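Local atomic coordinates of CD180 antigen (PDB entry 3T6Q), a protein that may cooperate with MD-1 and TLR4 to mediate the innate immune response of B cells to bacterial lipopolysaccharide, leading to NF-kappa-B activation. Residues 46-51 with 75-80; 70-75 with 94-99. All blocks are in the same frame, centred on the assembly; numbering follows the deposited sequence.

Contact 1 of 2, residues 46-51 with 75-80; sequences PTIQNT and DTFQSQ. With NAG (2-acetamido-2-deoxy-beta-D-glucopyranose), chain R.
The phenyl ring of F77 is approached obliquely by I48, whose CD1 lies 4.0 Å from CZ, while the T76 methyl CG2 sits over the centre of one face, 3.7 Å above the ring plane. The ring also meets that of F53 with the two planes nearly parallel (about 10°). The position of the T76 methyl follows from its first torsion (chi1 -68°), which sets CG2 anti to the backbone N and lays it against I48, 3.7 Å from CG1. The hydroxyl OG1 is turned beside the backbone N instead and is hydrogen-bonded to H73 O. Toward the surface, N50 CA makes a CH...O contact with D75 O (3.3 Å), the same carbonyl that accepts Q78 N in a type I turn. From N50 ND2 springs the N-linked sugar, and the amide of Q78 grips it: NE2 donates to O7 of the NAG acetyl group at 2.9 Å and 168°. A water completes the site, donating to Q78 OE1 (2.8 Å) and to NAG O7 while accepting from N50 ND2, so the first sugar is tied to both repeats. An F53–F77 pair at equivalent places in successive repeats, 24 residues apart, is consistent with the phenylalanine spine of leucine-rich repeat solenoids, with the N-glycosylation site of N50 at the other, solvent-facing end of the contact.

Contact 2 of 2, residues 70-75 with 94-99; sequences YWIHED and IFMAET
With W71 CG beside the backbone N (chi1 -62°) and the indole turned at chi2 92°, the ring presents a face to I94, whose CG2 stands anti to its backbone N. I94 CB lies 4.0 Å from the centroid of the six-membered ring, nearly on its normal, in a CH-pi contact, and CG2 is 3.4 Å from W71 CH2. F95 touches the same indole obliquely with CB, 3.6 Å from CZ3. The I94 methyl CD1 reaches Y70 CB. The backbones run parallel: I94 N donates to Y70 O, I72 N to F95 O (3.1 Å) and A97 N to I72 O (2.8 Å). I72 and M96 face the other side of the ladder, CB to CG 4.1 Å. Beyond the strands, D75 N donates to T99 OG1 at 3.0 Å, bent to 137°, and a water joins that hydroxyl to D75 OD2; D75 OD1 is held by S102 OG. Another protein's chain packs against W71, I94 and F95, and its basic side chain salt-bridges E98. The strands form a second, short parallel sheet, apart from strands 61-63 and 85-87, its register consistent with the stacked coils of a Toll-like leucine-rich repeat solenoid.

Overall arrangement
Both contacts join successive leucine-rich repeats and are partly buried: contact 1 links LRR 1 to LRR 2, contact 2 LRR 2 to LRR 3, and they share D75. Strand 71-72 lies between 47-48 and 95-96 in a three-stranded parallel sheet, bonded to the first through pairs such as I48 N and W71 O (3.0 Å). In contact 2 strand meets strand, so direct backbone bonds dominate. Contact 1 sets a strand end against a loop and has no direct hydrogen bond between its segments, relying on apolar packing inside and on water and sugar outside. Contact 1 carries a glycan at its surface end; in contact 2 a chain of another protein packs along the side bearing W71 and F95.

Contact 1 of 2, residues 46-51 with 75-80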
ATOM      1  N   PRO A  46      15.801   0.973  11.656  1.00 25.70           N
ATOM      2  CA  PRO A  46      14.387   1.081  12.014  1.00 24.50           C
ATOM      3  C   PRO A  46      13.980   2.529  12.284  1.00 27.05           C
ATOM      4  O   PRO A  46      12.867   2.936  11.929  1.00 23.53           O
ATOM      5  CB  PRO A  46      14.295   0.188  13.286  1.00 26.28           C
ATOM      6  CG  PRO A  46      15.328  -0.839  13.047  1.00 29.82           C
ATOM      7  CD  PRO A  46      16.481  -0.090  12.421  1.00 26.03           C
ATOM      8  N   THR A  47      14.883   3.331  12.855  1.00 24.09           N
ATOM      9  CA  THR A  47      14.603   4.776  12.969  1.00 26.93           C
ATOM     10  C   THR A  47      15.847   5.495  12.486  1.00 23.94           C
ATOM     11  O   THR A  47      16.942   5.000  12.674  1.00 25.08           O
ATOM     12  CB  THR A  47      14.343   5.234  14.428  1.00 30.66           C
ATOM     13  OG1 THR A  47      15.541   5.059  15.176  1.00 28.83           O
ATOM     14  CG2 THR A  47      13.207   4.437  15.116  1.00 30.12           C
ATOM     15  N   ILE A  48      15.667   6.630  11.824  1.00 23.03           N
ATOM     16  CA  ILE A  48      16.788   7.497  11.502  1.00 22.25           C
ATOM     17  C   ILE A  48      16.431   8.837  12.158  1.00 19.22           C
ATOM     18  O   ILE A  48      15.225   9.197  12.345  1.00 24.42           O
ATOM     19  CB  ILE A  48      17.089   7.581   9.966  1.00 21.12           C
ATOM     20  CG1 ILE A  48      15.833   8.071   9.176  1.00 22.31           C
ATOM     21  CG2 ILE A  48      17.526   6.202   9.464  1.00 24.10           C
ATOM     22  CD1 ILE A  48      16.072   8.207   7.655  1.00 21.77           C
ATOM     23  N   GLN A  49      17.468   9.569  12.541  1.00 20.76           N
ATOM     24  CA  GLN A  49      17.255  10.724  13.412  1.00 23.93           C
ATOM     25  C   GLN A  49      18.516  11.626  13.289  1.00 24.02           C
ATOM     26  O   GLN A  49      19.415  11.316  12.511  1.00 27.39           O
ATOM     27  CB  GLN A  49      17.029  10.244  14.869  1.00 24.02           C
ATOM     28  CG  GLN A  49      18.192   9.453  15.483  1.00 27.30           C
ATOM     29  CD  GLN A  49      18.033   7.964  15.338  1.00 38.46           C
ATOM     30  OE1 GLN A  49      16.915   7.447  15.248  1.00 46.33           O
ATOM     31  NE2 GLN A  49      19.144   7.256  15.311  1.00 40.04           N
ATOM     32  N   ASN A  50      18.574  12.705  14.066  1.00 25.22           N
ATOM     33  CA  ASN A  50      19.618  13.736  13.925  1.00 27.92           C
ATOM     34  C   ASN A  50      21.029  13.232  14.032  1.00 26.99           C
ATOM     35  O   ASN A  50      21.926  13.797  13.418  1.00 29.31           O
ATOM     36  CB  ASN A  50      19.374  14.910  14.889  1.00 31.07           C
ATOM     37  CG  ASN A  50      19.621  14.536  16.354  1.00 38.37           C
ATOM     38  OD1 ASN A  50      19.315  13.427  16.795  1.00 24.37           O
ATOM     39  ND2 ASN A  50      20.197  15.472  17.110  1.00 44.80           N
ATOM     40  N   THR A  51      21.235  12.117  14.729  1.00 27.29           N
ATOM     41  CA  THR A  51      22.570  11.546  14.888  1.00 28.58           C
ATOM     42  C   THR A  51      23.002  10.535  13.804  1.00 32.05           C
ATOM     43  O   THR A  51      24.174  10.120  13.744  1.00 28.17           O
ATOM     44  CB  THR A  51      22.681  10.833  16.243  1.00 33.04           C
ATOM     45  OG1 THR A  51      21.554   9.963  16.377  1.00 36.45           O
ATOM     46  CG2 THR A  51      22.651  11.857  17.397  1.00 31.28           C
ATOM     47  N   ASP A  75      15.335  16.791  12.174  1.00 28.82           N
ATOM     48  CA  ASP A  75      16.711  17.014  11.728  1.00 27.86           C
ATOM     49  C   ASP A  75      17.515  15.781  11.318  1.00 26.94           C
ATOM     50  O   ASP A  75      18.745  15.778  11.427  1.00 24.45           O
ATOM     51  CB  ASP A  75      17.480  17.780  12.835  1.00 36.58           C
ATOM     52  CG  ASP A  75      16.809  19.103  13.198  1.00 38.87           C
ATOM     53  OD1 ASP A  75      16.546  19.904  12.276  1.00 38.63           O
ATOM     54  OD2 ASP A  75      16.524  19.345  14.397  1.00 39.74           O
ATOM     55  N   THR A  76      16.852  14.731  10.801  1.00 23.47           N
ATOM     56  CA  THR A  76      17.595  13.554  10.344  1.00 21.83           C
ATOM     57  C   THR A  76      18.738  13.895   9.324  1.00 23.99           C
ATOM     58  O   THR A  76      19.842  13.279   9.331  1.00 26.41           O
ATOM     59  CB  THR A  76      16.621  12.501   9.725  1.00 23.94           C
ATOM     60  OG1 THR A  76      15.782  11.954  10.767  1.00 21.94           O
ATOM     61  CG2 THR A  76      17.395  11.389   9.077  1.00 21.60           C
ATOM     62  N   PHE A  77      18.451  14.843   8.443  1.00 20.94           N
ATOM     63  CA  PHE A  77      19.374  15.179   7.319  1.00 22.22           C
ATOM     64  C   PHE A  77      20.042  16.530   7.545  1.00 24.37           C
ATOM     65  O   PHE A  77      20.398  17.246   6.588  1.00 20.55           O
ATOM     66  CB  PHE A  77      18.608  15.130   5.990  1.00 19.10           C
ATOM     67  CG  PHE A  77      18.084  13.751   5.692  1.00 18.72           C
ATOM     68  CD1 PHE A  77      16.728  13.474   5.794  1.00 22.21           C
ATOM     69  CD2 PHE A  77      18.975  12.709   5.408  1.00 19.26           C
ATOM     70  CE1 PHE A  77      16.258  12.173   5.568  1.00 21.36           C
ATOM     71  CE2 PHE A  77      18.505  11.413   5.165  1.00 19.17           C
ATOM     72  CZ  PHE A  77      17.151  11.155   5.256  1.00 18.43           C
ATOM     73  N   GLN A  78      20.220  16.874   8.826  1.00 27.49           N
ATOM     74  CA  GLN A  78      20.678  18.235   9.194  1.00 27.97           C
ATOM     75  C   GLN A  78      22.001  18.607   8.573  1.00 23.07           C
ATOM     76  O   GLN A  78      22.190  19.767   8.269  1.00 29.50           O
ATOM     77  CB  GLN A  78      20.751  18.442  10.737  1.00 30.59           C
ATOM     78  CG  GLN A  78      21.741  17.533  11.434  1.00 31.16           C
ATOM     79  CD  GLN A  78      21.705  17.688  12.945  1.00 31.77           C
ATOM     80  OE1 GLN A  78      20.864  18.406  13.485  1.00 33.54           O
ATOM     81  NE2 GLN A  78      22.613  17.008  13.626  1.00 38.20           N
ATOM     82  N   SER A  79      22.923  17.649   8.389  1.00 27.37           N
ATOM     83  CA  SER A  79      24.260  17.997   7.886  1.00 30.49           C
ATOM     84  C   SER A  79      24.431  17.837   6.380  1.00 30.85           C
ATOM     85  O   SER A  79      25.551  18.022   5.855  1.00 27.70           O
ATOM     86  CB  SER A  79      25.355  17.176   8.565  1.00 33.65           C
ATOM     87  OG  SER A  79      25.352  17.327   9.975  1.00 37.47           O
ATOM     88  N   GLN A  80      23.352  17.455   5.686  1.00 26.22           N
ATOM     89  CA  GLN A  80      23.413  17.120   4.244  1.00 21.49           C
ATOM     90  C   GLN A  80      23.042  18.361   3.408  1.00 24.33           C
ATOM     91  O   GLN A  80      22.131  18.338   2.581  1.00 22.13           O
ATOM     92  CB  GLN A  80      22.462  15.926   3.942  1.00 20.89           C
ATOM     93  CG  GLN A  80      23.098  14.569   4.200  1.00 22.40           C
ATOM     94  CD  GLN A  80      23.296  14.306   5.684  1.00 23.06           C
ATOM     95  OE1 GLN A  80      22.314  14.213   6.437  1.00 27.58           O
ATOM     96  NE2 GLN A  80      24.538  14.151   6.104  1.00 26.58           N
TER
HETATM   97  C1  NAG R 702      20.485  15.289  18.515  1.00 47.57           C
HETATM   98  C2  NAG R 702      21.768  16.021  18.950  1.00 42.35           C
HETATM   99  C3  NAG R 702      21.870  16.053  20.491  1.00 46.25           C
HETATM  100  C4  NAG R 702      20.545  16.372  21.203  1.00 49.12           C
HETATM  101  C5  NAG R 702      19.484  15.430  20.645  1.00 51.46           C
HETATM  102  C6  NAG R 702      18.109  15.518  21.294  1.00 53.64           C
HETATM  103  C7  NAG R 702      23.436  15.936  17.116  1.00 40.76           C
HETATM  104  C8  NAG R 702      24.647  15.293  16.525  1.00 40.46           C
HETATM  105  N2  NAG R 702      22.957  15.470  18.292  1.00 40.22           N
HETATM  106  O3  NAG R 702      22.771  17.065  20.850  1.00 58.35           O
HETATM  107  O4  NAG R 702      20.692  16.246  22.607  1.00 57.87           O
HETATM  108  O5  NAG R 702      19.362  15.733  19.275  1.00 45.27           O
HETATM  109  O6  NAG R 702      17.535  16.746  20.954  1.00 50.12           O
HETATM  110  O7  NAG R 702      22.945  16.878  16.489  1.00 37.22           O
HETATM  111  O   HOH W   1      21.872  12.905  10.791  1.00 28.33           O
HETATM  112  O   HOH W   2      20.450  18.042  16.226  1.00 34.71           O

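Contact 2 of 2, residues 70-75 with 94-99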
ATOM      1  N   TYR A  70      11.180   2.855   9.620  1.00 20.68           N
ATOM      2  CA  TYR A  70       9.815   3.179  10.035  1.00 21.61           C
ATOM      3  C   TYR A  70       9.672   4.621  10.476  1.00 19.34           C
ATOM      4  O   TYR A  70       8.574   5.151  10.419  1.00 25.39           O
ATOM      5  CB  TYR A  70       9.378   2.259  11.194  1.00 22.65           C
ATOM      6  CG  TYR A  70       9.221   0.806  10.755  1.00 24.81           C
ATOM      7  CD1 TYR A  70       7.979   0.319  10.352  1.00 23.41           C
ATOM      8  CD2 TYR A  70      10.319  -0.066  10.722  1.00 27.08           C
ATOM      9  CE1 TYR A  70       7.818  -1.017   9.961  1.00 27.50           C
ATOM     10  CE2 TYR A  70      10.178  -1.397  10.284  1.00 29.73           C
ATOM     11  CZ  TYR A  70       8.918  -1.865   9.915  1.00 28.28           C
ATOM     12  OH  TYR A  70       8.731  -3.189   9.507  1.00 34.44           O
ATOM     13  N   TRP A  71      10.756   5.257  10.939  1.00 21.35           N
ATOM     14  CA  TRP A  71      10.657   6.601  11.505  1.00 21.13           C
ATOM     15  C   TRP A  71      11.723   7.508  10.946  1.00 19.29           C
ATOM     16  O   TRP A  71      12.872   7.148  10.952  1.00 22.87           O
ATOM     17  CB  TRP A  71      10.816   6.572  13.043  1.00 23.38           C
ATOM     18  CG  TRP A  71       9.717   5.772  13.695  1.00 26.48           C
ATOM     19  CD1 TRP A  71       9.730   4.403  14.026  1.00 29.44           C
ATOM     20  CD2 TRP A  71       8.358   6.234  14.025  1.00 26.75           C
ATOM     21  NE1 TRP A  71       8.518   4.024  14.578  1.00 26.11           N
ATOM     22  CE2 TRP A  71       7.648   5.068  14.590  1.00 27.87           C
ATOM     23  CE3 TRP A  71       7.684   7.436  13.915  1.00 26.86           C
ATOM     24  CZ2 TRP A  71       6.339   5.155  15.031  1.00 27.98           C
ATOM     25  CZ3 TRP A  71       6.365   7.506  14.372  1.00 27.50           C
ATOM     26  CH2 TRP A  71       5.711   6.391  14.912  1.00 30.31           C
ATOM     27  N   ILE A  72      11.341   8.721  10.559  1.00 21.11           N
ATOM     28  CA  ILE A  72      12.344   9.775  10.205  1.00 22.92           C
ATOM     29  C   ILE A  72      12.104  10.978  11.127  1.00 25.12           C
ATOM     30  O   ILE A  72      11.138  11.719  10.925  1.00 24.80           O
ATOM     31  CB  ILE A  72      12.216  10.227   8.725  1.00 22.14           C
ATOM     32  CG1 ILE A  72      12.162   8.996   7.805  1.00 23.04           C
ATOM     33  CG2 ILE A  72      13.388  11.171   8.346  1.00 19.28           C
ATOM     34  CD1 ILE A  72      12.148   9.348   6.298  1.00 23.51           C
ATOM     35  N   HIS A  73      12.964  11.129  12.138  1.00 27.59           N
ATOM     36  CA  HIS A  73      12.759  12.113  13.214  1.00 28.09           C
ATOM     37  C   HIS A  73      13.351  13.468  12.892  1.00 28.36           C
ATOM     38  O   HIS A  73      13.947  13.652  11.823  1.00 26.06           O
ATOM     39  CB  HIS A  73      13.295  11.586  14.563  1.00 29.12           C
ATOM     40  CG  HIS A  73      12.501  10.405  15.132  1.00 27.63           C
ATOM     41  ND1 HIS A  73      11.163  10.290  15.005  1.00 27.84           N
ATOM     42  CD2 HIS A  73      12.918   9.287  15.840  1.00 28.95           C
ATOM     43  CE1 HIS A  73      10.755   9.137  15.575  1.00 27.05           C
ATOM     44  NE2 HIS A  73      11.824   8.539  16.102  1.00 27.21           N
ATOM     45  N   GLU A  74      13.171  14.425  13.807  1.00 26.44           N
ATOM     46  CA  GLU A  74      13.587  15.823  13.559  1.00 30.08           C
ATOM     47  C   GLU A  74      15.043  15.891  13.114  1.00 24.81           C
ATOM     48  O   GLU A  74      15.878  15.114  13.560  1.00 26.70           O
ATOM     49  CB  GLU A  74      13.318  16.725  14.779  1.00 35.18           C
ATOM     50  CG  GLU A  74      14.134  16.373  16.014  1.00 40.60           C
ATOM     51  CD  GLU A  74      13.479  16.792  17.327  1.00 48.27           C
ATOM     52  OE1 GLU A  74      14.155  16.658  18.366  1.00 54.55           O
ATOM     53  OE2 GLU A  74      12.305  17.222  17.338  1.00 52.17           O
ATOM     54  N   ASP A  75      15.335  16.791  12.174  1.00 28.82           N
ATOM     55  CA  ASP A  75      16.711  17.014  11.728  1.00 27.86           C
ATOM     56  C   ASP A  75      17.515  15.781  11.318  1.00 26.94           C
ATOM     57  O   ASP A  75      18.745  15.778  11.427  1.00 24.45           O
ATOM     58  CB  ASP A  75      17.480  17.780  12.835  1.00 36.58           C
ATOM     59  CG  ASP A  75      16.809  19.103  13.198  1.00 38.87           C
ATOM     60  OD1 ASP A  75      16.546  19.904  12.276  1.00 38.63           O
ATOM     61  OD2 ASP A  75      16.524  19.345  14.397  1.00 39.74           O
ATOM     62  N   ILE A  94       6.244   5.269   8.940  1.00 21.84           N
ATOM     63  CA  ILE A  94       5.089   5.631   9.773  1.00 18.82           C
ATOM     64  C   ILE A  94       4.972   7.162   9.882  1.00 21.09           C
ATOM     65  O   ILE A  94       3.876   7.701   9.868  1.00 20.28           O
ATOM     66  CB  ILE A  94       5.215   4.998  11.179  1.00 19.01           C
ATOM     67  CG1 ILE A  94       5.291   3.460  11.045  1.00 20.85           C
ATOM     68  CG2 ILE A  94       4.022   5.409  12.090  1.00 19.45           C
ATOM     69  CD1 ILE A  94       5.757   2.764  12.311  1.00 29.07           C
ATOM     70  N   PHE A  95       6.098   7.854  10.010  1.00 19.59           N
ATOM     71  CA  PHE A  95       6.020   9.316  10.158  1.00 21.54           C
ATOM     72  C   PHE A  95       7.321   9.953   9.816  1.00 20.34           C
ATOM     73  O   PHE A  95       8.368   9.407  10.088  1.00 22.15           O
ATOM     74  CB  PHE A  95       5.650   9.730  11.606  1.00 23.36           C
ATOM     75  CG  PHE A  95       5.092  11.141  11.733  1.00 23.88           C
ATOM     76  CD1 PHE A  95       3.773  11.420  11.391  1.00 25.46           C
ATOM     77  CD2 PHE A  95       5.892  12.187  12.244  1.00 27.94           C
ATOM     78  CE1 PHE A  95       3.258  12.709  11.531  1.00 25.65           C
ATOM     79  CE2 PHE A  95       5.386  13.478  12.386  1.00 23.40           C
ATOM     80  CZ  PHE A  95       4.062  13.733  12.022  1.00 25.27           C
ATOM     81  N   MET A  96       7.233  11.169   9.298  1.00 26.20           N
ATOM     82  CA  MET A  96       8.419  11.905   8.926  1.00 24.45           C
ATOM     83  C   MET A  96       8.258  13.310   9.513  1.00 24.10           C
ATOM     84  O   MET A  96       7.247  14.003   9.271  1.00 24.70           O
ATOM     85  CB  MET A  96       8.521  11.925   7.395  1.00 24.02           C
ATOM     86  CG  MET A  96       9.637  12.815   6.886  1.00 27.84           C
ATOM     87  SD  MET A  96       9.761  12.608   5.090  1.00 29.93           S
ATOM     88  CE  MET A  96      11.365  13.328   4.795  1.00 30.63           C
ATOM     89  N   ALA A  97       9.237  13.698  10.320  1.00 25.32           N
ATOM     90  CA  ALA A  97       9.196  14.970  11.041  1.00 28.30           C
ATOM     91  C   ALA A  97       9.219  16.202  10.140  1.00 27.15           C
ATOM     92  O   ALA A  97       9.816  16.201   9.052  1.00 26.38           O
ATOM     93  CB  ALA A  97      10.334  15.009  12.042  1.00 24.39           C
ATOM     94  N   GLU A  98       8.555  17.251  10.605  1.00 26.87           N
ATOM     95  CA  GLU A  98       8.539  18.569   9.945  1.00 30.08           C
ATOM     96  C   GLU A  98       9.938  19.006   9.509  1.00 27.29           C
ATOM     97  O   GLU A  98      10.107  19.485   8.385  1.00 28.30           O
ATOM     98  CB  GLU A  98       7.969  19.593  10.931  1.00 32.14           C
ATOM     99  CG  GLU A  98       6.735  20.375  10.538  1.00 46.44           C
ATOM    100  CD  GLU A  98       5.849  19.730   9.485  1.00 45.47           C
ATOM    101  OE1 GLU A  98       5.127  18.735   9.757  1.00 41.01           O
ATOM    102  OE2 GLU A  98       5.840  20.281   8.371  1.00 47.74           O
ATOM    103  N   THR A  99      10.932  18.840  10.393  1.00 28.47           N
ATOM    104  CA  THR A  99      12.314  19.309  10.155  1.00 24.96           C
ATOM    105  C   THR A  99      13.273  18.241   9.590  1.00 25.45           C
ATOM    106  O   THR A  99      14.493  18.449   9.532  1.00 22.76           O
ATOM    107  CB  THR A  99      12.940  19.912  11.448  1.00 28.77           C
ATOM    108  OG1 THR A  99      13.183  18.872  12.411  1.00 28.44           O
ATOM    109  CG2 THR A  99      12.033  20.940  12.053  1.00 27.24           C
TER
HETATM  110  O   HOH W   3      13.983  20.378  14.997  1.00 45.54           O